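Local structure of putative prolyl-tRNA synthetase (Leishmania major, 5XIL) at residues G359-E362 with L363-R366. The protein probably joins L-proline to its cognate tRNA at the expense of ATP, as a zinc-containing prolyl-tRNA synthetase of class II. Residues are numbered along the deposited sequence; the frame is centred on the assembly and turned at random.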
ATOM      1  N   GLY A 359     -16.063 -25.552 -24.340  1.00 24.20           N
ATOM      2  CA  GLY A 359     -16.175 -26.909 -24.840  1.00 26.52           C
ATOM      3  C   GLY A 359     -15.938 -27.084 -26.342  1.00 25.49           C
ATOM      4  O   GLY A 359     -15.562 -26.149 -27.079  1.00 22.70           O
ATOM      5  N   PRO A 360     -16.149 -28.317 -26.803  1.00 26.29           N
ATOM      6  CA  PRO A 360     -15.916 -28.623 -28.238  1.00 27.48           C
ATOM      7  C   PRO A 360     -16.621 -27.632 -29.186  1.00 23.21           C
ATOM      8  O   PRO A 360     -15.988 -27.083 -30.111  1.00 26.57           O
ATOM      9  CB  PRO A 360     -16.489 -30.017 -28.357  1.00 28.61           C
ATOM     10  CG  PRO A 360     -16.193 -30.655 -27.031  1.00 29.48           C
ATOM     11  CD  PRO A 360     -16.408 -29.538 -26.015  1.00 28.33           C
ATOM     12  N   ARG A 361     -17.892 -27.333 -28.924  1.00 21.67           N
ATOM     13  CA  ARG A 361     -18.626 -26.428 -29.790  1.00 22.19           C
ATOM     14  C   ARG A 361     -18.207 -24.948 -29.696  1.00 23.07           C
ATOM     15  O   ARG A 361     -18.280 -24.176 -30.667  1.00 19.76           O
ATOM     16  CB  ARG A 361     -20.171 -26.601 -29.630  1.00 24.00           C
ATOM     17  CG  ARG A 361     -20.762 -27.972 -30.042  1.00 28.24           C
ATOM     18  CD  ARG A 361     -20.193 -28.569 -31.381  1.00 33.97           C
ATOM     19  NE  ARG A 361     -20.449 -27.758 -32.592  1.00 33.91           N
ATOM     20  CZ  ARG A 361     -19.729 -27.817 -33.727  1.00 35.50           C
ATOM     21  NH1 ARG A 361     -18.673 -28.639 -33.834  1.00 37.09           N
ATOM     22  NH2 ARG A 361     -20.044 -27.029 -34.766  1.00 30.59           N
ATOM     23  N   GLU A 362     -17.732 -24.534 -28.522  1.00 22.29           N
ATOM     24  CA  GLU A 362     -17.243 -23.192 -28.344  1.00 22.30           C
ATOM     25  C   GLU A 362     -15.968 -23.084 -29.079  1.00 21.39           C
ATOM     26  O   GLU A 362     -15.666 -22.071 -29.689  1.00 19.95           O
ATOM     27  CB  GLU A 362     -16.963 -22.916 -26.840  1.00 23.74           C
ATOM     28  CG  GLU A 362     -18.229 -22.717 -26.030  1.00 23.16           C
ATOM     29  CD  GLU A 362     -19.111 -23.941 -25.790  1.00 23.65           C
ATOM     30  OE1 GLU A 362     -20.340 -23.769 -25.877  1.00 28.61           O
ATOM     31  OE2 GLU A 362     -18.664 -25.061 -25.529  1.00 24.04           O
ATOM     32  N   LEU A 363     -15.175 -24.127 -29.036  1.00 21.62           N
ATOM     33  CA  LEU A 363     -13.986 -24.110 -29.821  1.00 23.19           C
ATOM     34  C   LEU A 363     -14.313 -24.061 -31.355  1.00 22.52           C
ATOM     35  O   LEU A 363     -13.840 -23.189 -32.077  1.00 24.50           O
ATOM     36  CB  LEU A 363     -13.190 -25.344 -29.476  1.00 29.54           C
ATOM     37  CG  LEU A 363     -11.813 -25.489 -30.076  1.00 36.89           C
ATOM     38  CD1 LEU A 363     -10.994 -24.229 -30.007  1.00 39.05           C
ATOM     39  CD2 LEU A 363     -11.148 -26.650 -29.346  1.00 38.79           C
ATOM     40  N   ALA A 364     -15.174 -24.953 -31.804  1.00 24.51           N
ATOM     41  CA  ALA A 364     -15.462 -25.089 -33.243  1.00 23.55           C
ATOM     42  C   ALA A 364     -16.114 -23.847 -33.808  1.00 23.78           C
ATOM     43  O   ALA A 364     -15.808 -23.417 -34.937  1.00 24.48           O
ATOM     44  CB  ALA A 364     -16.357 -26.269 -33.465  1.00 24.65           C
ATOM     45  N   GLU A 365     -17.017 -23.250 -33.046  1.00 19.81           N
ATOM     46  CA  GLU A 365     -17.673 -22.029 -33.465  1.00 19.96           C
ATOM     47  C   GLU A 365     -16.981 -20.720 -33.092  1.00 21.72           C
ATOM     48  O   GLU A 365     -17.492 -19.655 -33.448  1.00 21.57           O
ATOM     49  CB  GLU A 365     -19.138 -21.993 -32.944  1.00 22.66           C
ATOM     50  CG  GLU A 365     -20.021 -23.148 -33.317  1.00 21.95           C
ATOM     51  CD  GLU A 365     -20.387 -23.203 -34.807  1.00 22.08           C
ATOM     52  OE1 GLU A 365     -20.197 -22.204 -35.551  1.00 19.16           O
ATOM     53  OE2 GLU A 365     -20.893 -24.263 -35.200  1.00 22.20           O
ATOM     54  N   ARG A 366     -15.835 -20.787 -32.419  1.00 22.82           N
ATOM     55  CA  ARG A 366     -15.148 -19.570 -32.010  1.00 23.70           C
ATOM     56  C   ARG A 366     -16.221 -18.703 -31.375  1.00 20.63           C
ATOM     57  O   ARG A 366     -16.530 -17.612 -31.853  1.00 19.63           O
ATOM     58  CB  ARG A 366     -14.532 -18.862 -33.215  1.00 25.87           C
ATOM     59  CG  ARG A 366     -13.324 -19.572 -33.801  1.00 28.92           C
ATOM     60  CD  ARG A 366     -12.297 -19.892 -32.726  1.00 35.27           C
ATOM     61  NE  ARG A 366     -11.531 -18.714 -32.333  1.00 42.02           N
ATOM     62  CZ  ARG A 366     -10.327 -18.758 -31.772  1.00 39.99           C
ATOM     63  NH1 ARG A 366      -9.748 -19.926 -31.533  1.00 41.05           N
ATOM     64  NH2 ARG A 366      -9.703 -17.635 -31.447  1.00 36.07           N
TER
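Leu363 N donates to Gly359 O over 2.8 Å. This bond closes the first turn of the short helix 360-365. Gly359 is the N-cap residue and Pro360 opens the helix. Glu362, three residues on from the N-cap, turns its carboxylate back to it, and Glu362 OE2 takes a weak hydrogen bond from Gly359 N at 2.9 Å. The Leu363 side chain packs on Leu312 and Ser315 of helix 306-325. Ala364 N makes the next helical bond, 2.8 Å to Pro360 O. The methyl group of Ala364 lies under one face of the Arg361 guanidinium, with Ala364 CB 3.3 Å from Arg361 NH1. Glu365 N then bonds Arg361 O at 2.8 Å.

The same two residues also meet through their side chains. Arg361 is bent at chi2 (-43°) and chi3, which brings its guanidinium forward along the helix, over Ala364. Arg361 NH2 reaches Glu365 OE2 at 2.9 Å, close to the guanidinium plane. This is an i to i+4 salt bridge, but its hydrogen bond is weak. The carboxylate stands steeply to the guanidinium, their planes 77° apart, so the two groups do not form a flat, two-pronged pair.

Arg366 leaves the helix with positive phi, and Arg366 N lies 3.1 Å from its hydrogen-bond acceptor, Leu363 O. Its side chain turns to Trp383. Arg366 NE is hydrogen-bonded to Trp383 O, and the guanidinium makes a cation-pi contact with the Trp383 ring. The turn at Arg366 is a Schellman motif. It ends the short helix that links antiparallel strands 354-358 and 367-372 in the mixed sheet of the anticodon-binding domain.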